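Side-chain contacts in luciferase-like monooxygenase (Streptomyces bottropensis, PDB 4US5), which probably acts as a flavin-dependent monooxygenase of the bacterial luciferase family, oxidising its substrate with molecular oxygen: residues 86-91 against 154-159; 139-144 against 168-173; 292-297 against 327-332; 221-226 against 299-304. One frame throughout, in Å; residues are numbered along the deposited sequence.

Contact 1. Residues 86-91 against 154-159. With NA (sodium ion), chain I.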
loop_
_atom_site.group_PDB
_atom_site.type_symbol
_atom_site.label_atom_id
_atom_site.label_comp_id
_atom_site.label_asym_id
_atom_site.label_seq_id
_atom_site.Cartn_x
_atom_site.Cartn_y
_atom_site.Cartn_z
ATOM N N SER B 86 4.467 -9.042 9.959
ATOM C CA SER B 86 5.793 -9.579 9.666
ATOM C C SER B 86 6.735 -8.442 9.333
ATOM O O SER B 86 6.431 -7.643 8.475
ATOM C CB SER B 86 5.704 -10.526 8.470
ATOM O OG SER B 86 6.979 -10.767 7.927
ATOM N N PRO B 87 7.918 -8.385 9.992
ATOM C CA PRO B 87 8.890 -7.384 9.594
ATOM C C PRO B 87 9.357 -7.492 8.138
ATOM O O PRO B 87 9.688 -6.488 7.543
ATOM C CB PRO B 87 10.044 -7.603 10.577
ATOM C CG PRO B 87 9.373 -8.178 11.785
ATOM C CD PRO B 87 8.325 -9.083 11.233
ATOM N N LEU B 88 9.328 -8.688 7.548
ATOM C CA LEU B 88 9.687 -8.833 6.158
ATOM C C LEU B 88 8.645 -8.173 5.247
ATOM O O LEU B 88 8.982 -7.507 4.289
ATOM C CB LEU B 88 9.819 -10.292 5.779
ATOM C CG LEU B 88 10.061 -10.565 4.296
ATOM C CD1 LEU B 88 11.300 -9.847 3.777
ATOM C CD2 LEU B 88 10.156 -12.054 4.075
ATOM N N LYS B 89 7.388 -8.405 5.552
ATOM C CA LYS B 89 6.306 -7.752 4.802
ATOM C C LYS B 89 6.445 -6.257 4.847
ATOM O O LYS B 89 6.364 -5.586 3.824
ATOM C CB LYS B 89 4.955 -8.181 5.343
ATOM C CG LYS B 89 3.759 -7.446 4.729
ATOM C CD LYS B 89 3.726 -7.519 3.219
ATOM C CE LYS B 89 2.438 -6.885 2.685
ATOM N NZ LYS B 89 2.343 -6.961 1.199
ATOM N N VAL B 90 6.629 -5.695 6.023
ATOM C CA VAL B 90 6.821 -4.259 6.126
ATOM C C VAL B 90 8.019 -3.767 5.295
ATOM O O VAL B 90 7.943 -2.736 4.616
ATOM C CB VAL B 90 6.929 -3.822 7.601
ATOM C CG1 VAL B 90 7.236 -2.326 7.728
ATOM C CG2 VAL B 90 5.632 -4.132 8.329
ATOM N N ALA B 91 9.135 -4.483 5.392
ATOM C CA ALA B 91 10.320 -4.155 4.620
ATOM C C ALA B 91 10.035 -4.153 3.120
ATOM O O ALA B 91 10.434 -3.240 2.416
ATOM C CB ALA B 91 11.453 -5.129 4.955
ATOM N N LEU B 154 21.104 -13.023 4.710
ATOM C CA LEU B 154 19.877 -13.821 4.713
ATOM C C LEU B 154 19.882 -14.799 3.550
ATOM O O LEU B 154 20.465 -14.518 2.515
ATOM C CB LEU B 154 18.661 -12.901 4.626
ATOM C CG LEU B 154 18.320 -12.170 5.927
ATOM C CD1 LEU B 154 17.446 -10.960 5.630
ATOM C CD2 LEU B 154 17.643 -13.126 6.898
ATOM N N PRO B 155 19.208 -15.949 3.705
ATOM C CA PRO B 155 19.161 -16.915 2.604
ATOM C C PRO B 155 18.314 -16.485 1.368
ATOM O O PRO B 155 18.265 -17.220 0.386
ATOM C CB PRO B 155 18.551 -18.157 3.259
ATOM C CG PRO B 155 17.765 -17.645 4.417
ATOM C CD PRO B 155 18.499 -16.431 4.904
ATOM N N PHE B 156 17.672 -15.319 1.415
ATOM C CA PHE B 156 16.868 -14.848 0.287
ATOM C C PHE B 156 16.973 -13.337 0.168
ATOM O O PHE B 156 17.420 -12.673 1.102
ATOM C CB PHE B 156 15.405 -15.302 0.446
ATOM C CG PHE B 156 14.780 -14.909 1.767
ATOM C CD1 PHE B 156 14.371 -13.609 1.989
ATOM C CD2 PHE B 156 14.604 -15.844 2.788
ATOM C CE1 PHE B 156 13.813 -13.243 3.194
ATOM C CE2 PHE B 156 14.042 -15.484 4.005
ATOM C CZ PHE B 156 13.638 -14.166 4.206
ATOM N N THR B 157 16.547 -12.799 -0.966
ATOM C CA THR B 157 16.550 -11.344 -1.190
ATOM C C THR B 157 15.232 -10.685 -0.789
ATOM O O THR B 157 14.162 -11.297 -0.837
ATOM C CB THR B 157 16.851 -11.007 -2.661
ATOM O OG1 THR B 157 15.822 -11.550 -3.514
ATOM C CG2 THR B 157 18.220 -11.582 -3.056
ATOM N N VAL B 158 15.316 -9.421 -0.411
ATOM C CA VAL B 158 14.156 -8.641 -0.075
ATOM C C VAL B 158 13.843 -7.743 -1.269
ATOM O O VAL B 158 14.511 -6.721 -1.499
ATOM C CB VAL B 158 14.400 -7.824 1.203
ATOM C CG1 VAL B 158 13.187 -6.993 1.543
ATOM C CG2 VAL B 158 14.734 -8.778 2.364
ATOM N N SER B 159 12.837 -8.136 -2.036
ATOM C CA SER B 159 12.445 -7.394 -3.213
ATOM C C SER B 159 11.651 -6.165 -2.879
ATOM O O SER B 159 10.957 -6.115 -1.865
ATOM C CB SER B 159 11.546 -8.236 -4.108
ATOM O OG SER B 159 12.105 -9.469 -4.400
HETATM NA NA NA I . 10.289 -10.464 -6.145
#
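Leu88 divides its two methyl groups between Phe156 and Val158, joining the first turn of helix 87-100, on the outside of the TIM barrel, to the irregular segment 154-159. CD2 of Leu88 approaches CE1 of Phe156 to 3.9 Å; it meets the ring obliquely and has CZ as its next neighbour. The other branch, Leu88 CD1, lies 3.9 Å from CG2 of Val158, with that valine's CG1 slightly farther off. One turn on, Ala91 CB makes a looser contact with Val158 CG1 at 4.3 Å. With CG of Leu88 anti to the backbone N (chi1 174°), both methyls lie against Phe156 and Val158. An alanine at Leu88 is likely to open a gap between the helix and both Phe156 and Val158. Behind this apolar shell, Ser86 N-caps the helix: its OG accepts weak bonds from the backbone N of Lys89 and of Leu88. The surroundings belong to the dimer interface: Leu88 packs on Ala122 and Phe156 on Val119 of the second subunit, and Lys89 forms a salt bridge with its Glu60. Ser159 OG binds a sodium ion at 2.7 Å, and the carbonyl oxygens of His48, Glu51 and Asn54 of the second subunit complete its ligands.

Contact 2. Residues 139-144 against 168-173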
loop_
_atom_site.group_PDB
_atom_site.type_symbol
_atom_site.label_atom_id
_atom_site.label_comp_id
_atom_site.label_asym_id
_atom_site.label_seq_id
_atom_site.Cartn_x
_atom_site.Cartn_y
_atom_site.Cartn_z
ATOM N N ARG B 139 12.602 -6.148 19.224
ATOM C CA ARG B 139 13.075 -7.284 18.450
ATOM C C ARG B 139 12.620 -7.232 16.976
ATOM O O ARG B 139 13.401 -7.499 16.065
ATOM C CB ARG B 139 12.562 -8.579 19.054
ATOM C CG ARG B 139 13.194 -9.842 18.478
ATOM C CD ARG B 139 12.461 -11.111 18.876
ATOM N NE ARG B 139 12.524 -11.385 20.323
ATOM C CZ ARG B 139 13.468 -12.127 20.928
ATOM N NH1 ARG B 139 14.464 -12.672 20.233
ATOM N NH2 ARG B 139 13.422 -12.317 22.243
ATOM N N ARG B 140 11.352 -6.929 16.764
ATOM C CA ARG B 140 10.812 -6.778 15.391
ATOM C C ARG B 140 11.515 -5.662 14.654
ATOM O O ARG B 140 11.817 -5.760 13.475
ATOM C CB ARG B 140 9.324 -6.476 15.444
ATOM C CG ARG B 140 8.460 -7.654 15.718
ATOM C CD ARG B 140 7.032 -7.226 16.042
ATOM N NE ARG B 140 6.271 -8.397 16.382
ATOM C CZ ARG B 140 5.690 -9.196 15.514
ATOM N NH1 ARG B 140 5.646 -8.897 14.236
ATOM N NH2 ARG B 140 5.097 -10.287 15.947
ATOM N N LEU B 141 11.805 -4.604 15.375
ATOM C CA LEU B 141 12.473 -3.465 14.821
ATOM C C LEU B 141 13.907 -3.816 14.365
ATOM O O LEU B 141 14.360 -3.360 13.318
ATOM C CB LEU B 141 12.453 -2.342 15.869
ATOM C CG LEU B 141 12.799 -0.917 15.516
ATOM C CD1 LEU B 141 12.086 -0.424 14.279
ATOM C CD2 LEU B 141 12.444 -0.038 16.719
ATOM N N GLU B 142 14.592 -4.648 15.133
ATOM C CA GLU B 142 15.899 -5.178 14.719
ATOM C C GLU B 142 15.776 -6.067 13.498
ATOM O O GLU B 142 16.603 -6.023 12.601
ATOM C CB GLU B 142 16.544 -6.060 15.832
ATOM C CG GLU B 142 18.045 -5.793 15.982
ATOM C CD GLU B 142 18.305 -4.590 16.838
ATOM O OE1 GLU B 142 18.435 -4.763 18.083
ATOM O OE2 GLU B 142 18.393 -3.481 16.255
ATOM N N GLN B 143 14.767 -6.925 13.496
ATOM C CA GLN B 143 14.517 -7.782 12.344
ATOM C C GLN B 143 14.251 -6.947 11.086
ATOM O O GLN B 143 14.736 -7.252 10.004
ATOM C CB GLN B 143 13.295 -8.639 12.569
ATOM C CG GLN B 143 13.428 -9.832 13.472
ATOM C CD GLN B 143 12.158 -10.660 13.405
ATOM O OE1 GLN B 143 11.165 -10.330 14.049
ATOM N NE2 GLN B 143 12.153 -11.687 12.558
ATOM N N LEU B 144 13.449 -5.904 11.240
ATOM C CA LEU B 144 13.131 -4.999 10.117
ATOM C C LEU B 144 14.407 -4.378 9.585
ATOM O O LEU B 144 14.627 -4.329 8.395
ATOM C CB LEU B 144 12.153 -3.928 10.590
ATOM C CG LEU B 144 11.804 -2.814 9.621
ATOM C CD1 LEU B 144 11.289 -3.377 8.304
ATOM C CD2 LEU B 144 10.760 -1.919 10.277
ATOM N N LEU B 168 14.262 4.786 8.716
ATOM C CA LEU B 168 13.590 4.254 9.904
ATOM C C LEU B 168 13.466 5.303 11.007
ATOM O O LEU B 168 14.483 5.899 11.429
ATOM C CB LEU B 168 14.380 3.088 10.481
ATOM C CG LEU B 168 14.098 1.679 9.964
ATOM C CD1 LEU B 168 14.965 0.660 10.694
ATOM C CD2 LEU B 168 12.616 1.284 10.100
ATOM N N TRP B 169 12.263 5.482 11.535
ATOM C CA TRP B 169 11.997 6.361 12.669
ATOM C C TRP B 169 11.201 5.602 13.722
ATOM O O TRP B 169 10.325 4.782 13.390
ATOM C CB TRP B 169 11.166 7.592 12.248
ATOM C CG TRP B 169 11.930 8.657 11.557
ATOM C CD1 TRP B 169 12.364 8.631 10.250
ATOM C CD2 TRP B 169 12.364 9.909 12.089
ATOM N NE1 TRP B 169 13.027 9.764 9.953
ATOM C CE2 TRP B 169 13.031 10.587 11.054
ATOM C CE3 TRP B 169 12.291 10.511 13.347
ATOM C CZ2 TRP B 169 13.603 11.822 11.234
ATOM C CZ3 TRP B 169 12.825 11.756 13.503
ATOM C CH2 TRP B 169 13.504 12.393 12.465
ATOM N N LEU B 170 11.458 5.892 14.992
ATOM C CA LEU B 170 10.643 5.339 16.069
ATOM C C LEU B 170 9.784 6.443 16.649
ATOM O O LEU B 170 10.285 7.518 17.001
ATOM C CB LEU B 170 11.506 4.739 17.169
ATOM C CG LEU B 170 10.741 4.095 18.307
ATOM C CD1 LEU B 170 9.794 3.018 17.783
ATOM C CD2 LEU B 170 11.702 3.465 19.313
ATOM N N LEU B 171 8.493 6.165 16.727
ATOM C CA LEU B 171 7.539 7.070 17.343
ATOM C C LEU B 171 7.233 6.541 18.706
ATOM O O LEU B 171 6.965 5.342 18.873
ATOM C CB LEU B 171 6.234 7.142 16.541
ATOM C CG LEU B 171 6.275 8.029 15.297
ATOM C CD1 LEU B 171 7.164 7.424 14.187
ATOM C CD2 LEU B 171 4.872 8.239 14.800
ATOM N N GLY B 172 7.235 7.428 19.686
ATOM C CA GLY B 172 6.858 7.010 21.062
ATOM C C GLY B 172 6.084 8.050 21.827
ATOM O O GLY B 172 6.006 9.243 21.428
ATOM N N ALA B 173 5.538 7.623 22.961
ATOM C CA ALA B 173 4.818 8.495 23.859
ATOM C C ALA B 173 5.085 8.057 25.307
ATOM O O ALA B 173 4.181 8.067 26.137
ATOM C CB ALA B 173 3.355 8.418 23.560
#
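Leu141 and Leu144 both hold CG anti to the backbone N, with chi1 at -166° and 174°, and these extended side chains reach from helix 134-147 to Leu170 and Leu168 on strand 167-172. The arrangement is the helix-on-sheet packing of a beta-alpha-beta crossover in a TIM barrel: the helix lies in the connection between the parallel neighbours 105-110 and 167-172. Two leucine pairs carry it. Leu144 CD2 comes within 3.7 Å of Leu168 CD2, the closer of the two approaches, and these side chains run past one another in opposite senses. In the second pair Leu141 CD2 meets Leu170 CD1 at 4.2 Å, and here the side chains cross obliquely. Leu170 does not start out aimed at the helix; its CG, also anti to the backbone N (chi1 -178°), carries the CD1 branch over to Leu141. The backbones stay well apart, the CA atoms of Leu141 and Leu170 being 9.1 Å from each other, so side chains alone bridge the layers, burying 180 Å² between the two segments. Neighbours extend the same apolar layer: on strand 105-110, Ile109 touches Leu141 and Leu144 while Leu107 touches Leu144 and Leu168, and Ala181 of helix 175-184 packs on Leu170. Trp169, between the two strand leucines, points away from the helix and meets Trp44 edge-to-face. The helix also packs against helix 87-100, where the other branch of the second helix leucine comes in, Leu144 CD1 lying 3.8 Å from Ala91 CB.

Contact 3. Residues 292-297 against 327-332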
loop_
_atom_site.group_PDB
_atom_site.type_symbol
_atom_site.label_atom_id
_atom_site.label_comp_id
_atom_site.label_asym_id
_atom_site.label_seq_id
_atom_site.Cartn_x
_atom_site.Cartn_y
_atom_site.Cartn_z
ATOM N N ASP B 292 1.633 34.350 16.424
ATOM C CA ASP B 292 2.693 34.738 17.372
ATOM C C ASP B 292 2.646 33.899 18.628
ATOM O O ASP B 292 3.672 33.463 19.116
ATOM C CB ASP B 292 2.587 36.223 17.750
ATOM C CG ASP B 292 3.113 37.140 16.671
ATOM O OD1 ASP B 292 3.651 36.643 15.637
ATOM O OD2 ASP B 292 2.921 38.367 16.825
ATOM N N ARG B 293 1.466 33.669 19.164
ATOM C CA ARG B 293 1.349 32.928 20.429
ATOM C C ARG B 293 1.817 31.479 20.246
ATOM O O ARG B 293 2.596 30.972 21.048
ATOM C CB ARG B 293 -0.080 32.936 20.979
ATOM C CG ARG B 293 -0.211 32.161 22.289
ATOM C CD ARG B 293 -1.640 31.940 22.767
ATOM N NE ARG B 293 -2.305 33.199 23.006
ATOM C CZ ARG B 293 -2.098 33.975 24.071
ATOM N NH1 ARG B 293 -1.230 33.618 25.025
ATOM N NH2 ARG B 293 -2.764 35.127 24.184
ATOM N N VAL B 294 1.331 30.826 19.192
ATOM C CA VAL B 294 1.719 29.429 18.968
ATOM C C VAL B 294 3.206 29.345 18.630
ATOM O O VAL B 294 3.878 28.474 19.120
ATOM C CB VAL B 294 0.806 28.639 17.982
ATOM C CG1 VAL B 294 -0.663 28.865 18.324
ATOM C CG2 VAL B 294 1.071 29.044 16.567
ATOM N N ARG B 295 3.731 30.304 17.862
ATOM C CA ARG B 295 5.157 30.302 17.501
ATOM C C ARG B 295 6.010 30.360 18.768
ATOM O O ARG B 295 6.935 29.557 18.968
ATOM C CB ARG B 295 5.478 31.493 16.586
ATOM C CG ARG B 295 6.956 31.628 16.241
ATOM C CD ARG B 295 7.295 33.057 15.793
ATOM N NE ARG B 295 7.084 34.005 16.881
ATOM C CZ ARG B 295 6.896 35.314 16.749
ATOM N NH1 ARG B 295 6.870 35.890 15.554
ATOM N NH2 ARG B 295 6.721 36.063 17.833
ATOM N N ASP B 296 5.647 31.277 19.658
ATOM C CA ASP B 296 6.443 31.464 20.890
ATOM C C ASP B 296 6.375 30.229 21.778
ATOM O O ASP B 296 7.398 29.772 22.307
ATOM C CB ASP B 296 5.955 32.702 21.648
ATOM C CG ASP B 296 6.284 34.005 20.936
ATOM O OD1 ASP B 296 7.073 34.003 19.958
ATOM O OD2 ASP B 296 5.735 35.040 21.339
ATOM N N GLN B 297 5.177 29.682 21.960
ATOM C CA GLN B 297 5.004 28.501 22.795
ATOM C C GLN B 297 5.784 27.319 22.226
ATOM O O GLN B 297 6.485 26.592 22.944
ATOM C CB GLN B 297 3.516 28.154 22.913
ATOM C CG GLN B 297 3.206 26.923 23.734
ATOM C CD GLN B 297 3.527 27.105 25.230
ATOM O OE1 GLN B 297 2.729 27.654 25.974
ATOM N NE2 GLN B 297 4.707 26.650 25.653
ATOM N N ARG B 327 -1.024 27.028 6.876
ATOM C CA ARG B 327 -0.492 28.186 6.155
ATOM C C ARG B 327 0.084 29.219 7.122
ATOM O O ARG B 327 1.182 29.697 6.943
ATOM C CB ARG B 327 -1.597 28.869 5.361
ATOM C CG ARG B 327 -1.867 28.246 4.043
ATOM C CD ARG B 327 -2.441 29.301 3.085
ATOM N NE ARG B 327 -3.119 28.671 1.987
ATOM C CZ ARG B 327 -2.530 28.381 0.832
ATOM N NH1 ARG B 327 -1.250 28.687 0.639
ATOM N NH2 ARG B 327 -3.227 27.779 -0.136
ATOM N N LEU B 328 -0.665 29.517 8.154
ATOM C CA LEU B 328 -0.231 30.518 9.160
ATOM C C LEU B 328 1.004 30.055 9.901
ATOM O O LEU B 328 1.933 30.843 10.150
ATOM C CB LEU B 328 -1.353 30.810 10.146
ATOM C CG LEU B 328 -2.565 31.538 9.622
ATOM C CD1 LEU B 328 -3.668 31.498 10.657
ATOM C CD2 LEU B 328 -2.230 32.988 9.213
ATOM N N LEU B 329 1.089 28.747 10.184
ATOM C CA LEU B 329 2.277 28.202 10.822
ATOM C C LEU B 329 3.540 28.290 9.946
ATOM O O LEU B 329 4.624 28.604 10.436
ATOM C CB LEU B 329 2.060 26.728 11.245
ATOM C CG LEU B 329 1.203 26.474 12.457
ATOM C CD1 LEU B 329 0.852 24.977 12.560
ATOM C CD2 LEU B 329 1.945 26.951 13.696
ATOM N N ALA B 330 3.410 27.963 8.669
ATOM C CA ALA B 330 4.519 28.064 7.771
ATOM C C ALA B 330 5.076 29.502 7.770
ATOM O O ALA B 330 6.292 29.698 7.718
ATOM C CB ALA B 330 4.110 27.679 6.363
ATOM N N GLU B 331 4.186 30.467 7.732
ATOM C CA GLU B 331 4.578 31.913 7.719
ATOM C C GLU B 331 5.234 32.282 9.077
ATOM O O GLU B 331 6.310 32.856 9.122
ATOM C CB GLU B 331 3.338 32.768 7.474
ATOM C CG GLU B 331 3.578 34.281 7.431
ATOM C CD GLU B 331 2.272 35.102 7.327
ATOM O OE1 GLU B 331 1.167 34.597 7.668
ATOM O OE2 GLU B 331 2.361 36.282 6.917
ATOM N N ALA B 332 4.638 31.828 10.165
ATOM C CA ALA B 332 5.210 32.117 11.488
ATOM C C ALA B 332 6.598 31.534 11.698
ATOM O O ALA B 332 7.441 32.144 12.363
ATOM C CB ALA B 332 4.265 31.640 12.576
HETATM O O HOH W 1 7.325 34.704 13.016
#
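Arg295, which packs its chain against Ala332 of the facing helix, grips a single oxygen of Asp296 with two nitrogens: NE lies 3.1 Å from Asp296 OD1, and NH2 lies 3.0 Å from the same Asp296 OD1. Both donors reach that oxygen from one face of the carboxylate, while OD1 sits almost exactly in the guanidinium plane (3° out of it). This side-on grip belongs to a salt-bridge network on the outer helical layer of the TIM barrel, where helices 291-305 and 319-332 pack together. Asp292 takes part by charge alone: its OD1 is 3.3 Å from Arg295 NH1 but well out of the guanidinium plane. A water at the edge of that plane accepts from Arg295 NH1 at 2.8 Å and donates to Ala332 O at 2.6 Å, linking the arginine to the last turn of helix 319-332. Arg295 CB lies 4.2 Å from Ala332 CB. The extended first torsions (chi1 176°) lay Arg295 CD 3.6 Å from Ala332 O; the bend at chi3 (64°) then turns NE and the guanidinium to Asp296. A leucine in place of Arg295 would probably leave Asp292 and Asp296 without their shared positive partner and break the water bridge to Ala332. Deeper in, beside Cys229 and Val227 of strand 221-229, the contact turns apolar: Val294 and Leu329 cross at about a right angle, with Val294 CG2 3.7 Å from Leu329 CD2.

Contact 4. Residues 221-226 against 299-304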
loop_
_atom_site.group_PDB
_atom_site.type_symbol
_atom_site.label_atom_id
_atom_site.label_comp_id
_atom_site.label_asym_id
_atom_site.label_seq_id
_atom_site.Cartn_x
_atom_site.Cartn_y
_atom_site.Cartn_z
ATOM N N PRO B 221 15.794 14.248 17.108
ATOM C CA PRO B 221 14.504 14.324 17.760
ATOM C C PRO B 221 13.478 15.179 16.999
ATOM O O PRO B 221 13.778 16.306 16.574
ATOM C CB PRO B 221 14.843 14.949 19.140
ATOM C CG PRO B 221 16.284 15.367 19.089
ATOM C CD PRO B 221 16.736 15.234 17.674
ATOM N N ILE B 222 12.262 14.655 16.905
ATOM C CA ILE B 222 11.098 15.392 16.448
ATOM C C ILE B 222 10.102 15.432 17.608
ATOM O O ILE B 222 9.928 14.432 18.314
ATOM C CB ILE B 222 10.436 14.655 15.240
ATOM C CG1 ILE B 222 11.295 14.869 14.001
ATOM C CG2 ILE B 222 9.013 15.132 15.008
ATOM C CD1 ILE B 222 10.740 14.216 12.743
ATOM N N LEU B 223 9.420 16.552 17.773
ATOM C CA LEU B 223 8.332 16.654 18.712
ATOM C C LEU B 223 6.988 16.723 17.966
ATOM O O LEU B 223 6.784 17.640 17.174
ATOM C CB LEU B 223 8.514 17.914 19.538
ATOM C CG LEU B 223 7.704 18.069 20.807
ATOM C CD1 LEU B 223 8.021 16.962 21.793
ATOM C CD2 LEU B 223 7.978 19.434 21.410
ATOM N N SER B 224 6.127 15.729 18.171
ATOM C CA SER B 224 4.792 15.750 17.594
ATOM C C SER B 224 3.843 16.460 18.509
ATOM O O SER B 224 3.732 16.120 19.701
ATOM C CB SER B 224 4.304 14.353 17.253
ATOM O OG SER B 224 5.196 13.781 16.328
ATOM N N VAL B 225 3.144 17.429 17.950
ATOM C CA VAL B 225 2.303 18.350 18.682
ATOM C C VAL B 225 1.016 18.560 17.910
ATOM O O VAL B 225 1.037 18.649 16.691
ATOM C CB VAL B 225 2.976 19.732 18.872
ATOM C CG1 VAL B 225 4.038 19.673 19.958
ATOM C CG2 VAL B 225 3.564 20.263 17.570
ATOM N N VAL B 226 -0.093 18.668 18.636
ATOM C CA VAL B 226 -1.308 19.201 18.100
ATOM C C VAL B 226 -1.256 20.719 18.153
ATOM O O VAL B 226 -0.883 21.338 19.193
ATOM C CB VAL B 226 -2.531 18.702 18.876
ATOM C CG1 VAL B 226 -3.759 19.513 18.555
ATOM C CG2 VAL B 226 -2.783 17.258 18.581
ATOM N N THR B 299 8.277 27.274 20.083
ATOM C CA THR B 299 9.715 27.512 20.084
ATOM C C THR B 299 10.332 27.185 21.468
ATOM O O THR B 299 11.394 26.568 21.550
ATOM C CB THR B 299 10.040 28.952 19.646
ATOM O OG1 THR B 299 9.633 29.122 18.286
ATOM C CG2 THR B 299 11.544 29.212 19.732
ATOM N N LYS B 300 9.655 27.587 22.541
ATOM C CA LYS B 300 10.092 27.227 23.903
ATOM C C LYS B 300 10.205 25.719 24.023
ATOM O O LYS B 300 11.188 25.184 24.583
ATOM C CB LYS B 300 9.105 27.745 24.939
ATOM C CG LYS B 300 9.114 29.254 25.162
ATOM C CD LYS B 300 8.299 29.629 26.408
ATOM C CE LYS B 300 8.376 31.114 26.762
ATOM N NZ LYS B 300 7.404 31.517 27.829
HETATM N N MSE B 301 9.199 25.013 23.489
HETATM C CA MSE B 301 9.136 23.563 23.607
HETATM C C MSE B 301 10.227 22.921 22.816
HETATM O O MSE B 301 10.894 21.997 23.284
HETATM C CB MSE B 301 7.754 23.066 23.161
HETATM C CG MSE B 301 6.685 23.516 24.156
HETATM SE SE MSE B 301 4.906 23.312 23.410
HETATM C CE MSE B 301 4.852 21.363 23.465
ATOM N N ALA B 302 10.445 23.415 21.614
ATOM C CA ALA B 302 11.544 22.921 20.777
ATOM C C ALA B 302 12.948 23.161 21.389
ATOM O O ALA B 302 13.793 22.272 21.369
ATOM C CB ALA B 302 11.455 23.506 19.391
ATOM N N ASP B 303 13.170 24.351 21.934
ATOM C CA ASP B 303 14.444 24.677 22.577
ATOM C C ASP B 303 14.697 23.720 23.720
ATOM O O ASP B 303 15.799 23.191 23.868
ATOM C CB ASP B 303 14.440 26.112 23.122
ATOM C CG ASP B 303 14.536 27.149 22.048
ATOM O OD1 ASP B 303 14.896 26.830 20.912
ATOM O OD2 ASP B 303 14.224 28.324 22.328
ATOM N N ALA B 304 13.665 23.498 24.542
ATOM C CA ALA B 304 13.809 22.663 25.719
ATOM C C ALA B 304 14.086 21.199 25.404
ATOM O O ALA B 304 14.810 20.533 26.136
ATOM C CB ALA B 304 12.590 22.788 26.610
#
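Met301, modelled as selenomethionine, touches Leu223 with the root of its side chain and Val225 with the tip. Its CB faces strand 221-229 from helix 291-305 and lies 4.0 Å from Leu223 CD2. The next two atoms, CG and SE, stand farther from the strand segment; CG is turned anti to the carbonyl carbon (chi1 -68°), and the chain runs on nearly straight through chi2. At chi3 (71°) it bends, and this turn about the CG-SE bond swings the terminal methyl back to the strand, where CE ends 4.0 Å from Val225 CG1. One long side chain thus bridges two strand residues that point the same way, two positions apart. The two encounters differ in direction: Leu223 and Met301 cross at about a right angle, whereas Val225 and Met301 run past each other in opposite senses. The closest CA atoms, those of Leu223 and Ala302, are 7.3 Å apart, which brings helix and strand near enough for CB itself to take part. This is helix-on-strand packing in the wall of the TIM barrel. Strand 221-229 pairs in parallel with 309-313, and Leu310 of that neighbour touches Leu223; His192, Trp283 and Val287 also touch Met301. All three touching residues are buried, and the segments cover 115 Å² between them. Every contact between the segments is carbon against carbon, so the hold rests on shape and exclusion of water, not on directional bonds.

In the fold
The four contacts form two pairs around one TIM barrel. Contacts 1 and 2 cross along the chain, with centres about 15 Å apart; contacts 3 and 4, which also cross and share helix 291-305, have centres about 13 Å apart. The first pair closes before the second opens, and contacts 1 and 3 are on opposite sides of the chain's centre, their own centres about 42 Å apart. Contacts 2 and 4 both reach the barrel sheet, through strands 167-172 and 221-229, and touch where Trp169 CZ3 approaches Ile222 CD1 to 3.3 Å. Helix-to-strand packing thus occurs at two places in the wall, while contact 1 lies in the dimer interface and contact 3 joins outer helices.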